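DNA damage response protein Rtt109, putative (Neosartorya fumigata, PDB 5ZB9) probably catalyses the transfer of an acetyl group from acetyl-CoA to histone lysine side chains, acting on histone H3 in the context of DNA replication and DNA damage. Local coordinates at residues L9-S12 with L13-L17; V172-P175 with I176-Y180; C245-P248 with N249-P252; W409-T412 with G413-H416. One frame throughout, in Å; residues are numbered along the deposited sequence.

Contact 1 of 4, residues L9-S12 with L13-L17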
ATOM      1  N   LEU A   9       8.287  -7.163 -14.370  1.00 35.62           N
ATOM      2  CA  LEU A   9       7.568  -7.725 -13.235  1.00 31.08           C
ATOM      3  C   LEU A   9       7.617  -9.249 -13.243  1.00 33.94           C
ATOM      4  O   LEU A   9       7.951  -9.865 -12.230  1.00 32.82           O
ATOM      5  CB  LEU A   9       6.119  -7.243 -13.221  1.00 26.06           C
ATOM      6  CG  LEU A   9       5.211  -7.905 -12.180  1.00 29.60           C
ATOM      7  CD1 LEU A   9       5.818  -7.836 -10.775  1.00 23.30           C
ATOM      8  CD2 LEU A   9       3.839  -7.261 -12.201  1.00 24.70           C
ATOM      9  N   GLY A  10       7.293  -9.852 -14.383  1.00 36.33           N
ATOM     10  CA  GLY A  10       7.257 -11.303 -14.488  1.00 35.34           C
ATOM     11  C   GLY A  10       8.607 -11.930 -14.192  1.00 34.99           C
ATOM     12  O   GLY A  10       8.698 -13.001 -13.596  1.00 36.49           O
ATOM     13  N   ASP A  11       9.667 -11.248 -14.599  1.00 34.43           N
ATOM     14  CA  ASP A  11      11.010 -11.740 -14.351  1.00 40.45           C
ATOM     15  C   ASP A  11      11.415 -11.588 -12.887  1.00 40.76           C
ATOM     16  O   ASP A  11      12.052 -12.477 -12.320  1.00 39.07           O
ATOM     17  CB  ASP A  11      12.013 -11.014 -15.237  1.00 48.19           C
ATOM     18  CG  ASP A  11      13.324 -11.759 -15.347  1.00 58.00           C
ATOM     19  OD1 ASP A  11      13.295 -12.959 -15.730  1.00 45.98           O
ATOM     20  OD2 ASP A  11      14.372 -11.147 -15.035  1.00 56.94           O
ATOM     21  N   SER A  12      11.057 -10.457 -12.284  1.00 36.75           N
ATOM     22  CA  SER A  12      11.324 -10.237 -10.865  1.00 38.24           C
ATOM     23  C   SER A  12      10.665 -11.323 -10.041  1.00 33.60           C
ATOM     24  O   SER A  12      11.269 -11.901  -9.134  1.00 37.37           O
ATOM     25  CB  SER A  12      10.812  -8.866 -10.420  1.00 34.22           C
ATOM     26  OG  SER A  12      11.382  -7.834 -11.204  1.00 48.84           O
ATOM     27  N   LEU A  13       9.415 -11.594 -10.394  1.00 30.84           N
ATOM     28  CA  LEU A  13       8.579 -12.560  -9.705  1.00 32.12           C
ATOM     29  C   LEU A  13       9.122 -13.973  -9.857  1.00 30.39           C
ATOM     30  O   LEU A  13       9.050 -14.780  -8.928  1.00 35.41           O
ATOM     31  CB  LEU A  13       7.147 -12.464 -10.243  1.00 27.10           C
ATOM     32  CG  LEU A  13       6.036 -13.254  -9.567  1.00 34.31           C
ATOM     33  CD1 LEU A  13       5.945 -12.891  -8.100  1.00 28.84           C
ATOM     34  CD2 LEU A  13       4.724 -12.959 -10.267  1.00 29.04           C
ATOM     35  N   ALA A  14       9.664 -14.264 -11.033  1.00 29.08           N
ATOM     36  CA  ALA A  14      10.212 -15.585 -11.332  1.00 35.19           C
ATOM     37  C   ALA A  14      11.407 -15.896 -10.446  1.00 33.77           C
ATOM     38  O   ALA A  14      11.608 -17.034 -10.026  1.00 33.58           O
ATOM     39  CB  ALA A  14      10.607 -15.678 -12.795  1.00 33.15           C
ATOM     40  N   LYS A  15      12.197 -14.868 -10.164  1.00 33.78           N
ATOM     41  CA  LYS A  15      13.387 -15.019  -9.338  1.00 39.83           C
ATOM     42  C   LYS A  15      13.086 -15.341  -7.868  1.00 41.53           C
ATOM     43  O   LYS A  15      13.922 -15.930  -7.188  1.00 41.96           O
ATOM     44  CB  LYS A  15      14.238 -13.754  -9.404  1.00 34.72           C
ATOM     45  CG  LYS A  15      14.872 -13.463 -10.743  1.00 31.29           C
ATOM     46  CD  LYS A  15      15.925 -12.382 -10.554  1.00 37.77           C
ATOM     47  CE  LYS A  15      16.392 -11.797 -11.865  1.00 50.06           C
ATOM     48  NZ  LYS A  15      15.397 -10.842 -12.424  1.00 57.90           N
ATOM     49  N   VAL A  16      11.912 -14.950  -7.369  1.00 39.01           N
ATOM     50  CA  VAL A  16      11.604 -15.178  -5.956  1.00 35.00           C
ATOM     51  C   VAL A  16      10.721 -16.403  -5.737  1.00 32.08           C
ATOM     52  O   VAL A  16      10.711 -16.974  -4.649  1.00 36.65           O
ATOM     53  CB  VAL A  16      10.927 -13.943  -5.299  1.00 33.50           C
ATOM     54  CG1 VAL A  16      11.744 -12.690  -5.552  1.00 32.05           C
ATOM     55  CG2 VAL A  16       9.495 -13.758  -5.784  1.00 30.88           C
ATOM     56  N   LEU A  17       9.987 -16.818  -6.764  1.00 36.42           N
ATOM     57  CA  LEU A  17       9.106 -17.982  -6.619  1.00 36.45           C
ATOM     58  C   LEU A  17       9.920 -19.264  -6.624  1.00 34.27           C
ATOM     59  O   LEU A  17      10.920 -19.365  -7.327  1.00 39.48           O
ATOM     60  CB  LEU A  17       8.046 -18.018  -7.729  1.00 32.41           C
ATOM     61  CG  LEU A  17       6.959 -16.938  -7.667  1.00 38.94           C
ATOM     62  CD1 LEU A  17       6.032 -17.029  -8.857  1.00 32.48           C
ATOM     63  CD2 LEU A  17       6.166 -17.047  -6.373  1.00 36.70           C
TER
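D11 and K15, one helical turn apart on helix 9-16, are joined by a salt bridge in which K15 NZ lies 2.8 Å from D11 OD2. The lysine is extended through its middle torsions, then bends at chi4 (77°), and its chain crosses the aspartate obliquely. NZ comes down on OD2 from above the carboxylate plane, 54° out of it, while D11 OD1 forms a second salt bridge with R469. A short acid and a long, flexible base suit this partly exposed face, where two cations can share one carboxylate.

Backbone bonds make up the second group. L13 N reaches L9 O at 2.9 Å, and A14 and K15 repeat this i to i+4 pattern with G10 O and D11 O; K15 N adds a weak second bond to S12 O. At the end of the helix L13 O accepts from both V16 N and L17 N, the first a 3-10-like i to i+3 bond. S12 OG lies beside its own backbone N (chi1 -56°), from where it reaches back to D8 O, the carbonyl one turn earlier, as serines inside helices often do.

Leucines carry the inward packing. L9 packs on F119 and F122 and L13 on A118, all of helix 111-127, while H27 and I25 of strand 22-35 meet the same two leucines. This N-terminal helix therefore lies against both a long helix and a strand of the mixed sheet, with its charged pair facing outward.

Contact 2 of 4, residues V172-P175 with I176-Y180; sequences VIDP and ILREY
D174 and R178 meet because chi1 of D174 (-160°) swings its carboxylate away from the backbone N and toward the next turn, where R178, extended from CG to NE, crosses the aspartate side chain. R178 NE donates to D174 OD1 at 2.9 Å, on the syn side but 34° out of the carboxylate plane, and more weakly to OD2 at 3.3 Å. The carboxylate sits at the guanidinium edge, and the two planes stand 81° apart.

The backbone shows helix 162-177 ending. L177 N bonds to I173 O at 2.9 Å and R178 N to D174 O at 3.0 Å, before a type I turn carries the chain from L177 to Y180. P175 has no N-H to offer the preceding turn, so the helix kinks there. P175 O accepts from a water that also donates to E179 OE1. I173 and I176 touch through their CD1 atoms at 4.3 Å, branched side chains suited to the core beside L319 and L321.

T224 and W235 also donate to the D174 carboxylate, and R178 NH1 has a salt bridge to D228. So many donors around one buried acid would probably favour its ionised form and hold R178 in place.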
ATOM      1  N   VAL A 172       5.689  -8.897   4.764  1.00 19.96           N
ATOM      2  CA  VAL A 172       5.740  -8.518   3.355  1.00 21.09           C
ATOM      3  C   VAL A 172       6.706  -7.351   3.165  1.00 22.50           C
ATOM      4  O   VAL A 172       7.520  -7.323   2.237  1.00 24.04           O
ATOM      5  CB  VAL A 172       4.349  -8.107   2.825  1.00 20.03           C
ATOM      6  CG1 VAL A 172       4.467  -7.414   1.477  1.00 13.63           C
ATOM      7  CG2 VAL A 172       3.416  -9.314   2.750  1.00 18.62           C
ATOM      8  N   ILE A 173       6.595  -6.385   4.067  1.00 20.54           N
ATOM      9  CA  ILE A 173       7.371  -5.155   4.024  1.00 20.48           C
ATOM     10  C   ILE A 173       8.844  -5.359   4.423  1.00 22.08           C
ATOM     11  O   ILE A 173       9.736  -4.729   3.854  1.00 18.72           O
ATOM     12  CB  ILE A 173       6.689  -4.094   4.938  1.00 23.29           C
ATOM     13  CG1 ILE A 173       5.418  -3.592   4.253  1.00 22.31           C
ATOM     14  CG2 ILE A 173       7.621  -2.934   5.288  1.00 13.46           C
ATOM     15  CD1 ILE A 173       5.649  -3.120   2.844  1.00 24.84           C
ATOM     16  N   ASP A 174       9.096  -6.256   5.376  1.00 22.12           N
ATOM     17  CA  ASP A 174      10.437  -6.413   5.958  1.00 21.83           C
ATOM     18  C   ASP A 174      11.572  -6.574   4.925  1.00 21.56           C
ATOM     19  O   ASP A 174      12.576  -5.876   5.021  1.00 23.56           O
ATOM     20  CB  ASP A 174      10.453  -7.592   6.943  1.00 19.28           C
ATOM     21  CG  ASP A 174      11.621  -7.531   7.920  1.00 22.53           C
ATOM     22  OD1 ASP A 174      11.921  -6.435   8.434  1.00 25.73           O
ATOM     23  OD2 ASP A 174      12.242  -8.578   8.182  1.00 24.31           O
ATOM     24  N   PRO A 175      11.421  -7.474   3.928  1.00 25.75           N
ATOM     25  CA  PRO A 175      12.534  -7.612   2.975  1.00 21.59           C
ATOM     26  C   PRO A 175      12.721  -6.392   2.075  1.00 24.86           C
ATOM     27  O   PRO A 175      13.839  -6.130   1.625  1.00 29.44           O
ATOM     28  CB  PRO A 175      12.137  -8.835   2.141  1.00 19.75           C
ATOM     29  CG  PRO A 175      11.149  -9.561   2.968  1.00 20.28           C
ATOM     30  CD  PRO A 175      10.387  -8.495   3.686  1.00 22.56           C
ATOM     31  N   ILE A 176      11.647  -5.659   1.805  1.00 21.56           N
ATOM     32  CA  ILE A 176      11.784  -4.425   1.047  1.00 25.94           C
ATOM     33  C   ILE A 176      12.586  -3.438   1.868  1.00 28.10           C
ATOM     34  O   ILE A 176      13.549  -2.842   1.381  1.00 28.89           O
ATOM     35  CB  ILE A 176      10.433  -3.800   0.700  1.00 22.48           C
ATOM     36  CG1 ILE A 176       9.543  -4.821   0.005  1.00 25.06           C
ATOM     37  CG2 ILE A 176      10.629  -2.576  -0.174  1.00 16.76           C
ATOM     38  CD1 ILE A 176       8.232  -4.247  -0.467  1.00 25.23           C
ATOM     39  N   LEU A 177      12.168  -3.288   3.124  1.00 26.15           N
ATOM     40  CA  LEU A 177      12.818  -2.416   4.091  1.00 22.57           C
ATOM     41  C   LEU A 177      14.320  -2.678   4.152  1.00 26.82           C
ATOM     42  O   LEU A 177      15.121  -1.752   4.143  1.00 25.59           O
ATOM     43  CB  LEU A 177      12.183  -2.609   5.478  1.00 18.32           C
ATOM     44  CG  LEU A 177      12.924  -2.117   6.733  1.00 19.50           C
ATOM     45  CD1 LEU A 177      13.013  -0.606   6.802  1.00 15.38           C
ATOM     46  CD2 LEU A 177      12.265  -2.670   7.988  1.00 18.46           C
ATOM     47  N   ARG A 178      14.694  -3.951   4.183  1.00 22.78           N
ATOM     48  CA  ARG A 178      16.068  -4.319   4.477  1.00 25.28           C
ATOM     49  C   ARG A 178      16.980  -4.383   3.253  1.00 30.02           C
ATOM     50  O   ARG A 178      18.122  -4.815   3.353  1.00 30.46           O
ATOM     51  CB  ARG A 178      16.084  -5.649   5.225  1.00 22.17           C
ATOM     52  CG  ARG A 178      15.479  -5.503   6.599  1.00 23.75           C
ATOM     53  CD  ARG A 178      15.601  -6.752   7.413  1.00 21.64           C
ATOM     54  NE  ARG A 178      14.843  -6.635   8.652  1.00 23.08           N
ATOM     55  CZ  ARG A 178      15.299  -6.043   9.746  1.00 25.76           C
ATOM     56  NH1 ARG A 178      16.516  -5.515   9.755  1.00 24.80           N
ATOM     57  NH2 ARG A 178      14.538  -5.982  10.834  1.00 22.62           N
ATOM     58  N   GLU A 179      16.475  -3.943   2.106  1.00 31.61           N
ATOM     59  CA  GLU A 179      17.322  -3.720   0.943  1.00 31.79           C
ATOM     60  C   GLU A 179      17.969  -2.344   1.035  1.00 35.13           C
ATOM     61  O   GLU A 179      18.849  -2.010   0.248  1.00 39.53           O
ATOM     62  CB  GLU A 179      16.518  -3.844  -0.352  1.00 35.40           C
ATOM     63  CG  GLU A 179      16.378  -5.282  -0.844  1.00 41.93           C
ATOM     64  CD  GLU A 179      17.728  -5.961  -1.055  1.00 61.84           C
ATOM     65  OE1 GLU A 179      18.188  -6.679  -0.134  1.00 64.45           O
ATOM     66  OE2 GLU A 179      18.330  -5.775  -2.141  1.00 66.02           O
ATOM     67  N   TYR A 180      17.522  -1.552   2.007  1.00 33.25           N
ATOM     68  CA  TYR A 180      17.999  -0.186   2.189  1.00 27.94           C
ATOM     69  C   TYR A 180      18.825  -0.051   3.457  1.00 29.88           C
ATOM     70  O   TYR A 180      18.791  -0.919   4.333  1.00 33.65           O
ATOM     71  CB  TYR A 180      16.824   0.786   2.231  1.00 29.44           C
ATOM     72  CG  TYR A 180      16.010   0.800   0.958  1.00 30.18           C
ATOM     73  CD1 TYR A 180      14.891  -0.009   0.814  1.00 27.84           C
ATOM     74  CD2 TYR A 180      16.363   1.622  -0.101  1.00 26.99           C
ATOM     75  CE1 TYR A 180      14.149   0.001  -0.351  1.00 26.48           C
ATOM     76  CE2 TYR A 180      15.632   1.637  -1.264  1.00 27.13           C
ATOM     77  CZ  TYR A 180      14.526   0.826  -1.389  1.00 30.60           C
ATOM     78  OH  TYR A 180      13.794   0.847  -2.561  1.00 37.34           O
TER
HETATM   79  O   HOH W   1      16.013  -7.871   1.635  1.00 27.95           O

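Contact 3 of 4, residues C245-P248 with N249-P252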
ATOM      1  N   CYS A 245       5.214  15.513   6.637  1.00 35.04           N
ATOM      2  CA  CYS A 245       4.611  16.845   6.715  1.00 41.44           C
ATOM      3  C   CYS A 245       5.628  17.963   6.894  1.00 40.82           C
ATOM      4  O   CYS A 245       6.501  17.893   7.756  1.00 49.04           O
ATOM      5  CB  CYS A 245       3.611  16.891   7.861  1.00 44.16           C
ATOM      6  SG  CYS A 245       2.313  15.670   7.697  1.00 45.87           S
ATOM      7  N   ASP A 246       5.495  19.003   6.080  1.00 45.50           N
ATOM      8  CA  ASP A 246       6.407  20.141   6.118  1.00 54.91           C
ATOM      9  C   ASP A 246       6.165  21.028   7.334  1.00 52.41           C
ATOM     10  O   ASP A 246       7.091  21.647   7.856  1.00 50.16           O
ATOM     11  CB  ASP A 246       6.271  20.968   4.842  1.00 56.70           C
ATOM     12  CG  ASP A 246       4.854  21.475   4.629  1.00 75.25           C
ATOM     13  OD1 ASP A 246       4.011  20.702   4.110  1.00 75.70           O
ATOM     14  OD2 ASP A 246       4.582  22.647   4.983  1.00 75.03           O
ATOM     15  N   ASN A 247       4.914  21.085   7.779  1.00 47.50           N
ATOM     16  CA  ASN A 247       4.546  21.897   8.926  1.00 46.15           C
ATOM     17  C   ASN A 247       3.873  21.060  10.000  1.00 47.36           C
ATOM     18  O   ASN A 247       2.655  20.908  10.009  1.00 47.60           O
ATOM     19  CB  ASN A 247       3.627  23.040   8.496  1.00 46.31           C
ATOM     20  CG  ASN A 247       3.223  23.940   9.655  1.00 51.01           C
ATOM     21  OD1 ASN A 247       3.773  23.856  10.759  1.00 43.50           O
ATOM     22  ND2 ASN A 247       2.253  24.813   9.404  1.00 50.83           N
ATOM     23  N   PRO A 248       4.674  20.524  10.926  1.00 49.54           N
ATOM     24  CA  PRO A 248       4.206  19.687  12.038  1.00 49.71           C
ATOM     25  C   PRO A 248       3.360  20.465  13.041  1.00 57.19           C
ATOM     26  O   PRO A 248       2.843  19.880  14.002  1.00 52.80           O
ATOM     27  CB  PRO A 248       5.507  19.209  12.690  1.00 47.84           C
ATOM     28  CG  PRO A 248       6.553  19.407  11.643  1.00 58.48           C
ATOM     29  CD  PRO A 248       6.141  20.614  10.887  1.00 50.27           C
ATOM     30  N   ASN A 249       3.231  21.772  12.824  1.00 53.08           N
ATOM     31  CA  ASN A 249       2.457  22.620  13.722  1.00 52.64           C
ATOM     32  C   ASN A 249       1.116  23.012  13.122  1.00 50.94           C
ATOM     33  O   ASN A 249       0.306  23.666  13.779  1.00 49.62           O
ATOM     34  CB  ASN A 249       3.251  23.872  14.095  1.00 57.02           C
ATOM     35  CG  ASN A 249       4.251  23.619  15.211  1.00 63.90           C
ATOM     36  OD1 ASN A 249       4.646  22.480  15.462  1.00 61.95           O
ATOM     37  ND2 ASN A 249       4.661  24.685  15.891  1.00 69.50           N
ATOM     38  N   ALA A 250       0.883  22.604  11.876  1.00 43.46           N
ATOM     39  CA  ALA A 250      -0.412  22.792  11.230  1.00 38.09           C
ATOM     40  C   ALA A 250      -1.493  22.020  12.002  1.00 39.16           C
ATOM     41  O   ALA A 250      -1.166  21.161  12.826  1.00 41.61           O
ATOM     42  CB  ALA A 250      -0.340  22.342   9.779  1.00 38.20           C
ATOM     43  N   PRO A 251      -2.783  22.334  11.771  1.00 38.77           N
ATOM     44  CA  PRO A 251      -3.827  21.605  12.509  1.00 36.53           C
ATOM     45  C   PRO A 251      -3.794  20.104  12.215  1.00 31.47           C
ATOM     46  O   PRO A 251      -3.457  19.716  11.094  1.00 29.22           O
ATOM     47  CB  PRO A 251      -5.126  22.228  11.997  1.00 36.45           C
ATOM     48  CG  PRO A 251      -4.726  23.536  11.425  1.00 41.94           C
ATOM     49  CD  PRO A 251      -3.355  23.352  10.877  1.00 33.11           C
ATOM     50  N   PRO A 252      -4.134  19.270  13.212  1.00 31.00           N
ATOM     51  CA  PRO A 252      -4.032  17.812  13.074  1.00 29.09           C
ATOM     52  C   PRO A 252      -4.706  17.279  11.806  1.00 29.86           C
ATOM     53  O   PRO A 252      -4.202  16.326  11.220  1.00 31.54           O
ATOM     54  CB  PRO A 252      -4.738  17.294  14.329  1.00 30.70           C
ATOM     55  CG  PRO A 252      -4.574  18.393  15.320  1.00 32.01           C
ATOM     56  CD  PRO A 252      -4.631  19.667  14.540  1.00 30.23           C
TER
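N249 follows P248 at the crest of a type I beta turn that runs from N247 to A250, and its backbone N-H points back to the side chain of N247. The bond from N249 N to N247 OD1 is 3.0 Å long and closes an Asx turn, in which the side-chain carbonyl serves the amide two residues on. The N247 side chain can do this because chi1 of -179° carries CG away from its own backbone N and lays the amide beside the turn. The donor stands above the plane of that carbonyl, 53° out of it. N249 CB rests 3.4 Å from the same OD1, and its own OD1 folds back to within 3.4 Å of P248 C. Asparagine is common at this third position of type I turns.

A250 comes next and completes the turn, its N bonded to N247 O at 3.1 Å with an N-H...O angle of 162°. Its methyl group packs 3.6 Å from N247 ND2, a small side chain that lies against the amide without crowding it. The chain is extended through A250 and P251, and then P251 packs on H290 and P252 on W291. P248 packs on L241 and H242 of helix 241-244.

Proline fits the second position because its ring fixes phi near the value a type I turn needs. The bonding is wholly between neutral groups: one asparagine supplies both acceptors, OD1 and O, for successive backbone amides, so the turn is tied twice without any charge.

Contact 4 of 4, residues W409-T412 with G413-H416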
ATOM      1  N   TRP A 409       6.611  12.389 -14.370  1.00 82.13           N
ATOM      2  CA  TRP A 409       6.219  11.083 -13.860  1.00 72.54           C
ATOM      3  C   TRP A 409       6.704   9.977 -14.800  1.00 78.34           C
ATOM      4  O   TRP A 409       6.079   9.707 -15.828  1.00 71.88           O
ATOM      5  CB  TRP A 409       4.703  11.022 -13.696  1.00 59.12           C
ATOM      6  CG  TRP A 409       4.182   9.775 -13.047  1.00 59.58           C
ATOM      7  CD1 TRP A 409       4.345   8.485 -13.480  1.00 58.00           C
ATOM      8  CD2 TRP A 409       3.380   9.700 -11.863  1.00 60.68           C
ATOM      9  NE1 TRP A 409       3.706   7.615 -12.627  1.00 56.63           N
ATOM     10  CE2 TRP A 409       3.107   8.337 -11.626  1.00 58.56           C
ATOM     11  CE3 TRP A 409       2.873  10.656 -10.975  1.00 55.07           C
ATOM     12  CZ2 TRP A 409       2.348   7.905 -10.533  1.00 49.69           C
ATOM     13  CZ3 TRP A 409       2.116  10.223  -9.893  1.00 51.53           C
ATOM     14  CH2 TRP A 409       1.862   8.861  -9.683  1.00 42.28           C
ATOM     15  N   PRO A 410       7.821   9.326 -14.440  1.00 83.81           N
ATOM     16  CA  PRO A 410       8.411   8.261 -15.266  1.00 78.98           C
ATOM     17  C   PRO A 410       7.479   7.059 -15.422  1.00 72.87           C
ATOM     18  O   PRO A 410       6.965   6.545 -14.423  1.00 70.82           O
ATOM     19  CB  PRO A 410       9.676   7.864 -14.487  1.00 72.49           C
ATOM     20  CG  PRO A 410       9.936   9.009 -13.540  1.00 74.64           C
ATOM     21  CD  PRO A 410       8.588   9.557 -13.202  1.00 72.82           C
ATOM     22  N   ASP A 411       7.265   6.615 -16.657  1.00 63.62           N
ATOM     23  CA  ASP A 411       6.429   5.440 -16.876  1.00 68.23           C
ATOM     24  C   ASP A 411       7.256   4.225 -17.307  1.00 63.47           C
ATOM     25  O   ASP A 411       7.429   3.942 -18.496  1.00 57.16           O
ATOM     26  CB  ASP A 411       5.318   5.745 -17.893  1.00 81.47           C
ATOM     27  CG  ASP A 411       5.849   6.141 -19.261  1.00 76.57           C
ATOM     28  OD1 ASP A 411       7.010   6.599 -19.348  1.00 81.08           O
ATOM     29  OD2 ASP A 411       5.095   5.987 -20.246  1.00 66.46           O
ATOM     30  N   THR A 412       7.769   3.504 -16.313  1.00 65.42           N
ATOM     31  CA  THR A 412       8.544   2.295 -16.566  1.00 64.37           C
ATOM     32  C   THR A 412       7.924   1.069 -15.893  1.00 61.53           C
ATOM     33  O   THR A 412       8.279  -0.075 -16.214  1.00 58.83           O
ATOM     34  CB  THR A 412       9.996   2.451 -16.090  1.00 59.68           C
ATOM     35  OG1 THR A 412      10.595   1.154 -15.957  1.00 62.52           O
ATOM     36  CG2 THR A 412      10.043   3.180 -14.751  1.00 52.72           C
ATOM     37  N   GLY A 413       6.998   1.310 -14.968  1.00 42.15           N
ATOM     38  CA  GLY A 413       6.317   0.223 -14.290  1.00 40.53           C
ATOM     39  C   GLY A 413       4.864   0.098 -14.696  1.00 35.51           C
ATOM     40  O   GLY A 413       4.005  -0.217 -13.876  1.00 34.99           O
ATOM     41  N   ARG A 414       4.586   0.357 -15.966  1.00 38.43           N
ATOM     42  CA  ARG A 414       3.236   0.223 -16.485  1.00 34.88           C
ATOM     43  C   ARG A 414       2.889  -1.251 -16.654  1.00 34.40           C
ATOM     44  O   ARG A 414       3.769  -2.102 -16.798  1.00 37.79           O
ATOM     45  CB  ARG A 414       3.098   0.980 -17.802  1.00 41.14           C
ATOM     46  CG  ARG A 414       3.212   2.486 -17.624  1.00 50.97           C
ATOM     47  CD  ARG A 414       3.089   3.236 -18.940  1.00 59.40           C
ATOM     48  NE  ARG A 414       4.353   3.272 -19.668  1.00 64.02           N
ATOM     49  CZ  ARG A 414       4.509   2.860 -20.922  1.00 78.42           C
ATOM     50  NH1 ARG A 414       3.472   2.380 -21.601  1.00 76.55           N
ATOM     51  NH2 ARG A 414       5.702   2.931 -21.501  1.00 78.49           N
ATOM     52  N   GLY A 415       1.605  -1.565 -16.609  1.00 34.10           N
ATOM     53  CA  GLY A 415       1.204  -2.954 -16.706  1.00 35.90           C
ATOM     54  C   GLY A 415       1.279  -3.521 -18.111  1.00 29.19           C
ATOM     55  O   GLY A 415       1.655  -2.836 -19.058  1.00 27.54           O
ATOM     56  N   HIS A 416       0.922  -4.795 -18.232  1.00 27.17           N
ATOM     57  CA  HIS A 416       0.697  -5.422 -19.522  1.00 21.95           C
ATOM     58  C   HIS A 416      -0.301  -4.618 -20.346  1.00 27.04           C
ATOM     59  O   HIS A 416      -0.219  -4.580 -21.570  1.00 32.78           O
ATOM     60  CB  HIS A 416       0.201  -6.851 -19.325  1.00 22.82           C
ATOM     61  CG  HIS A 416       1.162  -7.715 -18.577  1.00 26.39           C
ATOM     62  ND1 HIS A 416       0.919  -8.165 -17.297  1.00 28.12           N
ATOM     63  CD2 HIS A 416       2.379  -8.200 -18.920  1.00 29.81           C
ATOM     64  CE1 HIS A 416       1.941  -8.896 -16.888  1.00 28.05           C
ATOM     65  NE2 HIS A 416       2.840  -8.934 -17.853  1.00 30.18           N
TER
HETATM   66  O   HOH W   2       5.513   3.385 -14.477  1.00 49.68           O
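D411 and R414 sit three residues apart on an irregular loop, extended at D411, bending through T412 and G413, and extended again at R414, with neither a regular helix nor a strand. The loop delivers the chain to strand 417-419, which runs parallel to strand 22-35 in the mixed sheet of this acetyltransferase fold.

The salt bridge between the two side chains joins D411 OD2 to R414 NE at 2.9 Å, and its geometry is face-on. OD2 lies over one face of the guanidinium, 3.3 Å from R414 CZ, and the two planes are only 28° apart. The oxygen therefore approaches over the guanidinium face, not along an N-H. Both side chains point the same way, lying side by side, with R414 CD packed 3.5 Å from D411 CB. The arginine reaches this place by a bend at chi3 (-83°), which turns the guanidinium so that one face meets OD2; the N-H of NE is spent on a weak bond to D411 O at 3.4 Å. Arginine suits the place because its long chain spans back to D411 and its flat group offers both a face and an N-H.

Beyond the contact, H416 bonds through ND1 to H27 N and through NE2 to Q464, and G415 N bonds to S29 OG, which ties the outgoing chain to the sheet. Between the charged residues the chain passes through buried G413, which brings no side chain into the bend. A water accepts from G413 N at 2.6 Å and gives a weak bond to P410 O at 3.5 Å.

The four contacts follow one another in series, with none nested in or crossing another. Contact 1 lies on the opening helix, laid on strand 22-35 and helix 111-127. Contact 2 ends helix 162-177 against that same helix 111-127, about 16 Å from contact 1 between centres and beside the CoA-binding residues W168 and R113. Contact 3 closes a tight surface turn after helix 241-244, on the opposite side of the chain's centre from contact 1 and about 40 Å from it, centre to centre. Contact 4 brings the chain back to strand 22-35, its nearest atoms about 5 Å from those of contact 1 without touching; both pack on that strand, L9 and H416 each meeting it.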